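Local coordinates for protein serine--tRNA ligase (Pyrococcus horikoshii, PDB 2DQ0) that catalyses the ATP-dependent attachment of serine to tRNA(Ser) and probably also to tRNA(Sec), working as a homodimeric class II aminoacyl-tRNA synthetase, at residues A[38-43]-A[94-99]; A[45-50]-A[87-92]; A[129-134]-A[151-156]; A[159-164]-A[363-368]. All blocks are in the same frame, centred on the assembly; numbering follows the deposited sequence.

From the N terminus, the chain runs through helix 28-65, turns back and returns along helix 72-103. Interaction 1 (38-43 with 94-99) closes the larger loop of this hairpin, and interaction 2 (45-50 with 87-92) lies within it, farther out along the same two helices; K43 meets E91 where the two adjoin. Interaction 3 opens only afterwards, its short loop joining the two parallel strands of a beta-alpha-beta unit. Interaction 4 follows in series and closes a loop of nearly 200 residues, bringing the start of helix 162-168 to the turn before strand 367-376. Interactions 3 and 4 touch through R133 and P363, far from the coiled coil.

Interaction 1: residues A[38-43]-A[94-99]; sequences TEWRTK and ELKKKI
The indole of W40 is met at its edge, near the ring plane, by K96, whose CE lies 3.0 Å from NE1 of W40. The extended lysine chain passes the indole at a slant beside this nitrogen, with CG of K96 3.5 Å from NE1 of W40. W40 reaches the facing helix because its CG stands anti to the backbone N (chi1 172°), and the side chain also rests on V92, one turn earlier on that helix. Next to the backbone N of W40, L95 places CD2 between E39 and K43: it lies 3.7 Å from CG of E39 and 4.1 Å from CD of K43, roughly perpendicular to both chains. CD1 of I99 adds a contact of 4.3 Å to CB of W40. The axes of the two antiparallel segments approach to 9.7 Å at 158°, as in a coiled coil. No hydrogen bond crosses between 38-43 and 94-99. Lysine and glutamate contribute their methylenes here, while K43 spends its charge on E91 and K98 on E94, so the contact holds by apolar packing.

Interaction 2: residues A[45-50]-A[87-92]; sequences KEINRL and ELENEV
I47 and L88 meet because I47 sets CG1, and L88 its CG, beside the backbone N (chi1 -68° and -67°); both chains run on extended from there, which lays them side by side, pointing opposite ways. They form a layer of the antiparallel coiled coil built by helices 28-65 and 72-103, the N-terminal extension that is involved in tRNA binding; the axes of the two segments are 10.0 Å apart at 160°. L88 is a knob in a hole formed by K43, E46, I47 and L50. Its CB lies 3.4 Å from CG1 of I47, while its CD1 is approached by OE2 of E46 at 3.8 Å. E46 bends at chi2, and its other carboxylate oxygen, OE1, forms a salt bridge with NH1 of R49 along the same helix. In turn, CD1 of I47 reaches over the backbone of the partner helix, 3.8 Å from N of E89, and on to CG2 of V92 at 4.3 Å. Cutting I47 back to alanine would probably open a gap between L88 and V92, leaving both without the aliphatic arm that spans them. Farther along helix 28-65, L50 also packs on I81, R84 and I85 and lies crosswise to L88, with its CD1 3.7 Å from CD1 of L88.

Interaction 3: residues A[129-134]-A[151-156]; sequences WGKARV and EYEILE
Strands 132-135 and 152-155, with helix 139-146 between them, make a beta-alpha-beta unit, and this contact is its parallel strand pair. The backbone bonds alternate in the parallel pattern. A132 N gives to E151 O and A132 O accepts from N of E153 at 2.7 Å; V134 N then gives to E153 O (2.9 Å), and V134 O accepts from N of L155. On one face, L155 lies against R133, with CD1 3.7 Å from CB of the arginine and CD2 3.7 Å from NE. The bend of R133 at chi3 (59°) turns its guanidinium so that NH1 and NH2 reach the carbonyls of N420 and Q422. With an alanine at L155, the aliphatic part of R133 would probably lose its cover and the guanidinium some of its lateral support. K131 NZ pairs with OE1 of E153 in a salt bridge whose hydrogen bond is weak. On the other face, A132, V134, Y152 and I154 meet L139 and F142 of helix 139-146, and A132 and V134 also touch W361 of strand 354-362.

Interaction 4: residues A[159-164]-A[363-368]; sequences PKLHVD and PGQGKF
G364 sits against the backbone of 159-161, with its CA 3.4 Å from O of K160 in a CA-H...O contact and 3.7 Å from O of P159. A side chain at this glycine would probably collide with the K160 carbonyl, consistent with glycine letting the two loops approach so closely. L161 reaches along the same backbone: its CD2 lies 3.6 Å from C of G364 and 3.7 Å from CG of Q365, a position it owes to CG standing beside the backbone N (chi1 -77°). The third point of contact joins two prolines, CG of P159 lying 3.4 Å from O of P363. Residues 363-366 form the turn between the antiparallel strands 354-362 and 367-376 of the class II catalytic core, and 367-368 begin the second strand, with a G1 beta bulge at G366 and K367; L161 stands at the N-cap of helix 162-168. The carboxylate of E419, on helix 410-420, bridges both sides, taking Q365 N with OE1 and H162 N, in the first turn of helix 162-168, with OE2, while OE1 of Q422 accepts from K160 N. R141 binds the carbonyl of G366, whereas Q365 turns its OE1 to NH2 of R369. The bound seryl-adenylate analogue is about 11 Å from the Q365 side chain.

Interaction 1: residues A[38-43]-A[94-99]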
loop_
_atom_site.group_PDB
_atom_site.type_symbol
_atom_site.label_atom_id
_atom_site.label_comp_id
_atom_site.label_asym_id
_atom_site.label_seq_id
_atom_site.Cartn_x
_atom_site.Cartn_y
_atom_site.Cartn_z
ATOM N N THR A 38 42.431 -3.970 13.728
ATOM C CA THR A 38 43.852 -4.166 13.893
ATOM C C THR A 38 44.267 -5.513 13.328
ATOM O O THR A 38 45.232 -5.605 12.571
ATOM C CB THR A 38 44.238 -4.020 15.372
ATOM O OG1 THR A 38 44.416 -2.627 15.650
ATOM C CG2 THR A 38 45.531 -4.764 15.698
ATOM N N GLU A 39 43.537 -6.558 13.680
ATOM C CA GLU A 39 43.852 -7.877 13.163
ATOM C C GLU A 39 43.783 -7.850 11.620
ATOM O O GLU A 39 44.641 -8.417 10.918
ATOM C CB GLU A 39 42.859 -8.881 13.745
ATOM C CG GLU A 39 43.100 -10.319 13.342
ATOM C CD GLU A 39 42.378 -11.288 14.251
ATOM O OE1 GLU A 39 42.414 -12.506 13.958
ATOM O OE2 GLU A 39 41.785 -10.827 15.260
ATOM N N TRP A 40 42.760 -7.160 11.119
ATOM C CA TRP A 40 42.508 -6.999 9.689
ATOM C C TRP A 40 43.735 -6.432 8.978
ATOM O O TRP A 40 44.231 -7.025 8.020
ATOM C CB TRP A 40 41.294 -6.068 9.486
ATOM C CG TRP A 40 41.013 -5.641 8.056
ATOM C CD1 TRP A 40 40.708 -6.451 7.013
ATOM C CD2 TRP A 40 41.013 -4.300 7.536
ATOM N NE1 TRP A 40 40.518 -5.707 5.873
ATOM C CE2 TRP A 40 40.700 -4.384 6.167
ATOM C CE3 TRP A 40 41.247 -3.039 8.096
ATOM C CZ2 TRP A 40 40.614 -3.258 5.344
ATOM C CZ3 TRP A 40 41.165 -1.915 7.275
ATOM C CH2 TRP A 40 40.851 -2.037 5.913
ATOM N N ARG A 41 44.233 -5.292 9.450
ATOM C CA ARG A 41 45.393 -4.676 8.819
ATOM C C ARG A 41 46.684 -5.470 9.017
ATOM O O ARG A 41 47.596 -5.404 8.189
ATOM C CB ARG A 41 45.563 -3.228 9.304
ATOM C CG ARG A 41 45.202 -2.983 10.763
ATOM C CD ARG A 41 45.180 -1.486 11.116
ATOM N NE ARG A 41 44.365 -0.714 10.179
ATOM C CZ ARG A 41 44.808 -0.227 9.019
ATOM N NH1 ARG A 41 46.072 -0.426 8.654
ATOM N NH2 ARG A 41 43.986 0.447 8.214
ATOM N N THR A 42 46.765 -6.235 10.098
ATOM C CA THR A 42 47.965 -7.013 10.332
ATOM C C THR A 42 48.047 -8.115 9.291
ATOM O O THR A 42 49.100 -8.316 8.666
ATOM C CB THR A 42 47.977 -7.635 11.752
ATOM O OG1 THR A 42 48.171 -6.598 12.722
ATOM C CG2 THR A 42 49.099 -8.668 11.888
ATOM N N LYS A 43 46.938 -8.825 9.089
ATOM C CA LYS A 43 46.958 -9.905 8.115
ATOM C C LYS A 43 47.248 -9.388 6.709
ATOM O O LYS A 43 47.944 -10.040 5.931
ATOM C CB LYS A 43 45.647 -10.683 8.140
ATOM C CG LYS A 43 45.540 -11.625 9.305
ATOM C CD LYS A 43 44.221 -12.384 9.278
ATOM C CE LYS A 43 44.072 -13.177 10.552
ATOM N NZ LYS A 43 45.307 -13.978 10.771
ATOM N N GLU A 94 36.344 -12.557 6.286
ATOM C CA GLU A 94 35.549 -12.831 7.476
ATOM C C GLU A 94 35.687 -11.692 8.477
ATOM O O GLU A 94 34.711 -11.301 9.117
ATOM C CB GLU A 94 35.955 -14.165 8.121
ATOM C CG GLU A 94 37.403 -14.215 8.602
ATOM C CD GLU A 94 37.663 -15.295 9.658
ATOM O OE1 GLU A 94 37.090 -15.191 10.771
ATOM O OE2 GLU A 94 38.442 -16.241 9.377
ATOM N N LEU A 95 36.892 -11.151 8.598
ATOM C CA LEU A 95 37.140 -10.048 9.516
ATOM C C LEU A 95 36.345 -8.797 9.115
ATOM O O LEU A 95 35.723 -8.156 9.971
ATOM C CB LEU A 95 38.636 -9.746 9.552
ATOM C CG LEU A 95 39.446 -10.081 10.810
ATOM C CD1 LEU A 95 38.907 -11.303 11.542
ATOM C CD2 LEU A 95 40.878 -10.281 10.378
ATOM N N LYS A 96 36.353 -8.452 7.827
ATOM C CA LYS A 96 35.605 -7.287 7.354
ATOM C C LYS A 96 34.117 -7.510 7.625
ATOM O O LYS A 96 33.368 -6.583 7.928
ATOM C CB LYS A 96 35.809 -7.079 5.851
ATOM C CG LYS A 96 37.192 -6.592 5.455
ATOM C CD LYS A 96 37.346 -6.511 3.932
ATOM C CE LYS A 96 38.739 -6.030 3.521
ATOM N NZ LYS A 96 38.958 -6.107 2.048
ATOM N N LYS A 97 33.699 -8.759 7.514
ATOM C CA LYS A 97 32.316 -9.111 7.728
ATOM C C LYS A 97 31.895 -8.794 9.170
ATOM O O LYS A 97 30.856 -8.173 9.398
ATOM C CB LYS A 97 32.141 -10.602 7.406
ATOM C CG LYS A 97 30.724 -11.060 7.069
ATOM C CD LYS A 97 30.772 -12.254 6.118
ATOM C CE LYS A 97 31.463 -11.875 4.798
ATOM N NZ LYS A 97 31.665 -13.019 3.846
ATOM N N LYS A 98 32.705 -9.215 10.139
ATOM C CA LYS A 98 32.400 -8.979 11.550
ATOM C C LYS A 98 32.467 -7.489 11.864
ATOM O O LYS A 98 31.683 -6.975 12.665
ATOM C CB LYS A 98 33.380 -9.745 12.449
ATOM C CG LYS A 98 33.390 -11.260 12.233
ATOM C CD LYS A 98 34.480 -11.942 13.069
ATOM C CE LYS A 98 34.827 -13.351 12.558
ATOM N NZ LYS A 98 36.177 -13.823 13.032
ATOM N N ILE A 99 33.398 -6.787 11.228
ATOM C CA ILE A 99 33.521 -5.365 11.476
ATOM C C ILE A 99 32.278 -4.615 10.997
ATOM O O ILE A 99 31.694 -3.821 11.747
ATOM C CB ILE A 99 34.768 -4.782 10.772
ATOM C CG1 ILE A 99 36.034 -5.319 11.432
ATOM C CG2 ILE A 99 34.754 -3.265 10.838
ATOM C CD1 ILE A 99 37.265 -5.124 10.596
#

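Interaction 2: residues A[45-50]-A[87-92]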
loop_
_atom_site.group_PDB
_atom_site.type_symbol
_atom_site.label_atom_id
_atom_site.label_comp_id
_atom_site.label_asym_id
_atom_site.label_seq_id
_atom_site.Cartn_x
_atom_site.Cartn_y
_atom_site.Cartn_z
ATOM N N LYS A 45 49.099 -6.795 5.916
ATOM C CA LYS A 45 50.519 -6.487 5.814
ATOM C C LYS A 45 51.267 -7.814 5.619
ATOM O O LYS A 45 52.268 -7.881 4.903
ATOM C CB LYS A 45 51.005 -5.759 7.071
ATOM C CG LYS A 45 52.344 -5.049 6.889
ATOM C CD LYS A 45 52.311 -4.096 5.676
ATOM C CE LYS A 45 53.609 -3.295 5.516
ATOM N NZ LYS A 45 53.886 -2.383 6.682
ATOM N N GLU A 46 50.754 -8.871 6.249
ATOM C CA GLU A 46 51.327 -10.214 6.127
ATOM C C GLU A 46 51.249 -10.637 4.660
ATOM O O GLU A 46 52.214 -11.143 4.098
ATOM C CB GLU A 46 50.521 -11.216 6.965
ATOM C CG GLU A 46 51.317 -12.079 7.933
ATOM C CD GLU A 46 52.263 -13.043 7.248
ATOM O OE1 GLU A 46 53.315 -12.593 6.746
ATOM O OE2 GLU A 46 51.951 -14.256 7.215
ATOM N N ILE A 47 50.080 -10.430 4.057
ATOM C CA ILE A 47 49.849 -10.788 2.663
ATOM C C ILE A 47 50.861 -10.104 1.731
ATOM O O ILE A 47 51.450 -10.749 0.855
ATOM C CB ILE A 47 48.383 -10.442 2.244
ATOM C CG1 ILE A 47 47.404 -11.365 2.994
ATOM C CG2 ILE A 47 48.208 -10.589 0.731
ATOM C CD1 ILE A 47 45.920 -11.079 2.763
ATOM N N ASN A 48 51.071 -8.804 1.913
ATOM C CA ASN A 48 52.038 -8.126 1.078
ATOM C C ASN A 48 53.433 -8.712 1.292
ATOM O O ASN A 48 54.192 -8.896 0.343
ATOM C CB ASN A 48 52.034 -6.633 1.365
ATOM C CG ASN A 48 50.808 -5.949 0.803
ATOM O OD1 ASN A 48 50.172 -6.458 -0.128
ATOM N ND2 ASN A 48 50.473 -4.779 1.348
ATOM N N ARG A 49 53.756 -9.016 2.543
ATOM C CA ARG A 49 55.051 -9.579 2.892
ATOM C C ARG A 49 55.185 -10.831 2.056
ATOM O O ARG A 49 56.230 -11.085 1.457
ATOM C CB ARG A 49 55.083 -9.938 4.387
ATOM C CG ARG A 49 56.365 -9.577 5.172
ATOM C CD ARG A 49 57.527 -10.574 4.994
ATOM N NE ARG A 49 57.117 -11.979 5.039
ATOM C CZ ARG A 49 56.353 -12.520 5.985
ATOM N NH1 ARG A 49 55.908 -11.771 6.984
ATOM N NH2 ARG A 49 56.019 -13.809 5.925
ATOM N N LEU A 50 54.109 -11.609 2.007
ATOM C CA LEU A 50 54.117 -12.847 1.247
ATOM C C LEU A 50 54.158 -12.611 -0.250
ATOM O O LEU A 50 54.862 -13.327 -0.954
ATOM C CB LEU A 50 52.926 -13.721 1.619
ATOM C CG LEU A 50 53.054 -14.445 2.968
ATOM C CD1 LEU A 50 51.752 -15.207 3.253
ATOM C CD2 LEU A 50 54.268 -15.412 2.946
ATOM N N GLU A 87 44.534 -18.200 2.389
ATOM C CA GLU A 87 43.991 -18.286 3.738
ATOM C C GLU A 87 43.874 -16.911 4.352
ATOM O O GLU A 87 42.815 -16.534 4.857
ATOM C CB GLU A 87 44.870 -19.176 4.618
ATOM C CG GLU A 87 44.756 -20.664 4.296
ATOM C CD GLU A 87 45.907 -21.500 4.858
ATOM O OE1 GLU A 87 45.918 -22.732 4.606
ATOM O OE2 GLU A 87 46.793 -20.929 5.540
ATOM N N LEU A 88 44.962 -16.155 4.312
ATOM C CA LEU A 88 44.937 -14.811 4.866
ATOM C C LEU A 88 43.821 -14.000 4.201
ATOM O O LEU A 88 43.061 -13.305 4.871
ATOM C CB LEU A 88 46.298 -14.138 4.667
ATOM C CG LEU A 88 47.370 -14.833 5.513
ATOM C CD1 LEU A 88 48.771 -14.304 5.171
ATOM C CD2 LEU A 88 47.029 -14.631 7.001
ATOM N N GLU A 89 43.708 -14.114 2.880
ATOM C CA GLU A 89 42.685 -13.383 2.149
ATOM C C GLU A 89 41.290 -13.727 2.648
ATOM O O GLU A 89 40.475 -12.843 2.923
ATOM C CB GLU A 89 42.808 -13.667 0.653
ATOM C CG GLU A 89 43.977 -12.946 0.000
ATOM C CD GLU A 89 44.117 -13.275 -1.473
ATOM O OE1 GLU A 89 44.874 -12.558 -2.168
ATOM O OE2 GLU A 89 43.482 -14.253 -1.938
ATOM N N ASN A 90 41.014 -15.008 2.790
ATOM C CA ASN A 90 39.709 -15.403 3.265
ATOM C C ASN A 90 39.549 -15.048 4.730
ATOM O O ASN A 90 38.436 -14.809 5.194
ATOM C CB ASN A 90 39.501 -16.894 3.016
ATOM C CG ASN A 90 39.595 -17.240 1.538
ATOM O OD1 ASN A 90 38.940 -16.614 0.697
ATOM N ND2 ASN A 90 40.416 -18.230 1.212
ATOM N N GLU A 91 40.650 -15.001 5.470
ATOM C CA GLU A 91 40.554 -14.630 6.876
ATOM C C GLU A 91 40.256 -13.135 6.957
ATOM O O GLU A 91 39.563 -12.677 7.868
ATOM C CB GLU A 91 41.856 -14.945 7.629
ATOM C CG GLU A 91 42.018 -16.416 8.048
ATOM C CD GLU A 91 43.378 -16.724 8.698
ATOM O OE1 GLU A 91 43.701 -17.924 8.857
ATOM O OE2 GLU A 91 44.122 -15.779 9.049
ATOM N N VAL A 92 40.771 -12.375 5.995
ATOM C CA VAL A 92 40.552 -10.937 5.981
ATOM C C VAL A 92 39.121 -10.624 5.578
ATOM O O VAL A 92 38.563 -9.610 5.986
ATOM C CB VAL A 92 41.537 -10.236 5.034
ATOM C CG1 VAL A 92 41.094 -8.809 4.762
ATOM C CG2 VAL A 92 42.921 -10.230 5.667
#

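Interaction 3: residues A[129-134]-A[151-156]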
loop_
_atom_site.group_PDB
_atom_site.type_symbol
_atom_site.label_atom_id
_atom_site.label_comp_id
_atom_site.label_asym_id
_atom_site.label_seq_id
_atom_site.Cartn_x
_atom_site.Cartn_y
_atom_site.Cartn_z
ATOM N N TRP A 129 4.295 28.715 18.424
ATOM C CA TRP A 129 3.550 29.538 17.485
ATOM C C TRP A 129 2.043 29.382 17.696
ATOM O O TRP A 129 1.583 28.296 18.026
ATOM C CB TRP A 129 3.932 29.127 16.050
ATOM C CG TRP A 129 3.261 29.957 14.993
ATOM C CD1 TRP A 129 3.718 31.129 14.452
ATOM C CD2 TRP A 129 1.933 29.775 14.483
ATOM N NE1 TRP A 129 2.750 31.694 13.650
ATOM C CE2 TRP A 129 1.645 30.885 13.653
ATOM C CE3 TRP A 129 0.954 28.786 14.655
ATOM C CZ2 TRP A 129 0.421 31.033 13.001
ATOM C CZ3 TRP A 129 -0.268 28.937 14.003
ATOM C CH2 TRP A 129 -0.521 30.053 13.189
ATOM N N GLY A 130 1.282 30.464 17.523
ATOM C CA GLY A 130 -0.175 30.391 17.633
ATOM C C GLY A 130 -0.883 30.653 18.953
ATOM O O GLY A 130 -0.252 30.809 20.002
ATOM N N LYS A 131 -2.214 30.700 18.893
ATOM C CA LYS A 131 -3.046 30.944 20.078
ATOM C C LYS A 131 -3.891 29.718 20.396
ATOM O O LYS A 131 -4.953 29.492 19.807
ATOM C CB LYS A 131 -3.961 32.144 19.855
ATOM C CG LYS A 131 -4.934 32.412 20.991
ATOM C CD LYS A 131 -5.670 33.721 20.744
ATOM C CE LYS A 131 -6.596 34.104 21.885
ATOM N NZ LYS A 131 -7.363 35.354 21.572
ATOM N N ALA A 132 -3.397 28.941 21.348
ATOM C CA ALA A 132 -4.041 27.716 21.776
ATOM C C ALA A 132 -5.355 27.919 22.491
ATOM O O ALA A 132 -5.525 28.844 23.283
ATOM C CB ALA A 132 -3.097 26.924 22.675
ATOM N N ARG A 133 -6.290 27.030 22.199
ATOM C CA ARG A 133 -7.580 27.062 22.846
ATOM C C ARG A 133 -7.496 25.948 23.884
ATOM O O ARG A 133 -7.488 24.775 23.547
ATOM C CB ARG A 133 -8.671 26.815 21.820
ATOM C CG ARG A 133 -8.635 27.858 20.689
ATOM C CD ARG A 133 -9.567 27.514 19.516
ATOM N NE ARG A 133 -10.964 27.399 19.912
ATOM C CZ ARG A 133 -11.845 26.619 19.290
ATOM N NH1 ARG A 133 -11.466 25.887 18.246
ATOM N NH2 ARG A 133 -13.104 26.552 19.718
ATOM N N VAL A 134 -7.393 26.345 25.148
ATOM C CA VAL A 134 -7.273 25.431 26.275
ATOM C C VAL A 134 -8.522 25.308 27.147
ATOM O O VAL A 134 -9.160 26.298 27.505
ATOM C CB VAL A 134 -6.109 25.872 27.213
ATOM C CG1 VAL A 134 -5.872 24.819 28.306
ATOM C CG2 VAL A 134 -4.833 26.134 26.394
ATOM N N GLU A 151 0.841 32.120 23.560
ATOM C CA GLU A 151 -0.428 32.802 23.760
ATOM C C GLU A 151 -1.546 31.777 23.812
ATOM O O GLU A 151 -1.410 30.697 23.239
ATOM C CB GLU A 151 -0.668 33.829 22.647
ATOM C CG GLU A 151 -1.702 34.882 23.032
ATOM C CD GLU A 151 -1.510 35.381 24.473
ATOM O OE1 GLU A 151 -0.461 36.004 24.752
ATOM O OE2 GLU A 151 -2.398 35.142 25.334
ATOM N N TYR A 152 -2.643 32.092 24.502
ATOM C CA TYR A 152 -3.740 31.135 24.601
ATOM C C TYR A 152 -5.052 31.705 25.089
ATOM O O TYR A 152 -5.095 32.681 25.813
ATOM C CB TYR A 152 -3.347 29.981 25.517
ATOM C CG TYR A 152 -3.260 30.376 26.966
ATOM C CD1 TYR A 152 -4.341 30.186 27.836
ATOM C CD2 TYR A 152 -2.093 30.935 27.480
ATOM C CE1 TYR A 152 -4.249 30.537 29.188
ATOM C CE2 TYR A 152 -1.993 31.289 28.822
ATOM C CZ TYR A 152 -3.066 31.082 29.669
ATOM O OH TYR A 152 -2.919 31.377 30.999
ATOM N N GLU A 153 -6.127 31.041 24.704
ATOM C CA GLU A 153 -7.470 31.442 25.064
ATOM C C GLU A 153 -8.078 30.301 25.876
ATOM O O GLU A 153 -7.878 29.135 25.553
ATOM C CB GLU A 153 -8.250 31.676 23.772
ATOM C CG GLU A 153 -9.693 32.058 23.913
ATOM C CD GLU A 153 -10.312 32.366 22.559
ATOM O OE1 GLU A 153 -9.980 33.431 21.973
ATOM O OE2 GLU A 153 -11.118 31.536 22.077
ATOM N N ILE A 154 -8.793 30.632 26.945
ATOM C CA ILE A 154 -9.418 29.620 27.779
ATOM C C ILE A 154 -10.782 29.320 27.211
ATOM O O ILE A 154 -11.515 30.232 26.830
ATOM C CB ILE A 154 -9.600 30.098 29.220
ATOM C CG1 ILE A 154 -8.235 30.273 29.877
ATOM C CG2 ILE A 154 -10.475 29.109 29.998
ATOM C CD1 ILE A 154 -7.404 29.015 29.897
ATOM N N LEU A 155 -11.119 28.037 27.147
ATOM C CA LEU A 155 -12.401 27.630 26.609
ATOM C C LEU A 155 -13.363 27.293 27.715
ATOM O O LEU A 155 -12.990 26.648 28.722
ATOM C CB LEU A 155 -12.260 26.404 25.719
ATOM C CG LEU A 155 -11.477 26.498 24.415
ATOM C CD1 LEU A 155 -11.189 25.071 23.922
ATOM C CD2 LEU A 155 -12.251 27.306 23.388
ATOM N N GLU A 156 -14.605 27.722 27.495
ATOM C CA GLU A 156 -15.707 27.483 28.413
ATOM C C GLU A 156 -15.990 25.980 28.475
ATOM O O GLU A 156 -15.651 25.282 29.452
ATOM C CB GLU A 156 -16.977 28.186 27.913
ATOM C CG GLU A 156 -16.902 29.702 27.758
ATOM C CD GLU A 156 -16.569 30.151 26.340
ATOM O OE1 GLU A 156 -16.936 31.297 25.984
ATOM O OE2 GLU A 156 -15.937 29.370 25.587
#

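Interaction 4: residues A[159-164]-A[363-368]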
loop_
_atom_site.group_PDB
_atom_site.type_symbol
_atom_site.label_atom_id
_atom_site.label_comp_id
_atom_site.label_asym_id
_atom_site.label_seq_id
_atom_site.Cartn_x
_atom_site.Cartn_y
_atom_site.Cartn_z
ATOM N N PRO A 159 -13.587 20.823 25.032
ATOM C CA PRO A 159 -13.334 20.436 23.635
ATOM C C PRO A 159 -13.264 18.911 23.482
ATOM O O PRO A 159 -12.701 18.219 24.332
ATOM C CB PRO A 159 -12.007 21.124 23.326
ATOM C CG PRO A 159 -11.314 21.145 24.675
ATOM C CD PRO A 159 -12.437 21.544 25.607
ATOM N N LYS A 160 -13.840 18.396 22.398
ATOM C CA LYS A 160 -13.875 16.959 22.150
ATOM C C LYS A 160 -12.612 16.350 21.519
ATOM O O LYS A 160 -11.776 17.043 20.923
ATOM C CB LYS A 160 -15.095 16.620 21.278
ATOM C CG LYS A 160 -16.426 17.121 21.842
ATOM C CD LYS A 160 -17.649 16.532 21.113
ATOM C CE LYS A 160 -18.984 17.062 21.666
ATOM N NZ LYS A 160 -19.338 18.487 21.251
ATOM N N LEU A 161 -12.485 15.039 21.676
ATOM C CA LEU A 161 -11.365 14.294 21.111
ATOM C C LEU A 161 -11.655 14.078 19.636
ATOM O O LEU A 161 -12.829 13.964 19.230
ATOM C CB LEU A 161 -11.243 12.955 21.796
ATOM C CG LEU A 161 -10.594 13.117 23.159
ATOM C CD1 LEU A 161 -10.694 11.768 23.880
ATOM C CD2 LEU A 161 -9.134 13.606 23.002
ATOM N N HIS A 162 -10.599 14.001 18.831
ATOM C CA HIS A 162 -10.806 13.846 17.395
ATOM C C HIS A 162 -11.666 12.629 17.027
ATOM O O HIS A 162 -12.493 12.696 16.099
ATOM C CB HIS A 162 -9.461 13.808 16.652
ATOM C CG HIS A 162 -8.911 12.434 16.456
ATOM N ND1 HIS A 162 -8.156 11.792 17.411
ATOM C CD2 HIS A 162 -8.991 11.587 15.405
ATOM C CE1 HIS A 162 -7.789 10.611 16.953
ATOM N NE2 HIS A 162 -8.282 10.462 15.739
ATOM N N VAL A 163 -11.490 11.535 17.768
ATOM C CA VAL A 163 -12.246 10.324 17.509
ATOM C C VAL A 163 -13.734 10.635 17.618
ATOM O O VAL A 163 -14.522 10.296 16.743
ATOM C CB VAL A 163 -11.904 9.226 18.518
ATOM C CG1 VAL A 163 -12.367 7.889 17.985
ATOM C CG2 VAL A 163 -10.401 9.223 18.807
ATOM N N ASP A 164 -14.126 11.305 18.689
ATOM C CA ASP A 164 -15.529 11.624 18.847
ATOM C C ASP A 164 -16.033 12.551 17.759
ATOM O O ASP A 164 -17.167 12.414 17.301
ATOM C CB ASP A 164 -15.773 12.187 20.247
ATOM C CG ASP A 164 -15.547 11.127 21.323
ATOM O OD1 ASP A 164 -16.255 10.084 21.267
ATOM O OD2 ASP A 164 -14.663 11.311 22.199
ATOM N N PRO A 363 -6.308 20.624 21.456
ATOM C CA PRO A 363 -7.332 21.056 22.409
ATOM C C PRO A 363 -8.053 19.938 23.174
ATOM O O PRO A 363 -8.175 20.004 24.391
ATOM C CB PRO A 363 -8.268 21.888 21.541
ATOM C CG PRO A 363 -7.306 22.514 20.545
ATOM C CD PRO A 363 -6.405 21.365 20.185
ATOM N N GLY A 364 -8.526 18.921 22.460
ATOM C CA GLY A 364 -9.233 17.820 23.095
ATOM C C GLY A 364 -8.384 16.972 24.025
ATOM O O GLY A 364 -8.799 16.633 25.123
ATOM N N GLN A 365 -7.192 16.611 23.584
ATOM C CA GLN A 365 -6.296 15.810 24.397
ATOM C C GLN A 365 -5.696 16.625 25.538
ATOM O O GLN A 365 -5.247 16.070 26.542
ATOM C CB GLN A 365 -5.146 15.289 23.550
ATOM C CG GLN A 365 -5.464 14.083 22.686
ATOM C CD GLN A 365 -4.230 13.598 21.959
ATOM O OE1 GLN A 365 -3.144 13.539 22.535
ATOM N NE2 GLN A 365 -4.383 13.257 20.694
ATOM N N GLY A 366 -5.670 17.943 25.374
ATOM C CA GLY A 366 -5.070 18.773 26.387
ATOM C C GLY A 366 -3.559 18.616 26.344
ATOM O O GLY A 366 -2.906 18.696 27.372
ATOM N N LYS A 367 -2.988 18.370 25.169
ATOM C CA LYS A 367 -1.529 18.240 25.063
ATOM C C LYS A 367 -0.901 18.491 23.674
ATOM O O LYS A 367 -1.594 18.592 22.669
ATOM C CB LYS A 367 -1.084 16.866 25.595
ATOM C CG LYS A 367 -1.866 15.711 25.078
ATOM C CD LYS A 367 -1.450 14.408 25.749
ATOM C CE LYS A 367 -1.901 14.309 27.202
ATOM N NZ LYS A 367 -1.737 12.903 27.722
ATOM N N PHE A 368 0.417 18.641 23.640
ATOM C CA PHE A 368 1.112 18.823 22.373
ATOM C C PHE A 368 1.446 17.425 21.829
ATOM O O PHE A 368 1.971 16.585 22.550
ATOM C CB PHE A 368 2.406 19.610 22.562
ATOM C CG PHE A 368 2.204 21.063 22.874
ATOM C CD1 PHE A 368 2.081 21.498 24.193
ATOM C CD2 PHE A 368 2.179 22.009 21.845
ATOM C CE1 PHE A 368 1.938 22.859 24.483
ATOM C CE2 PHE A 368 2.036 23.371 22.117
ATOM C CZ PHE A 368 1.915 23.800 23.436
#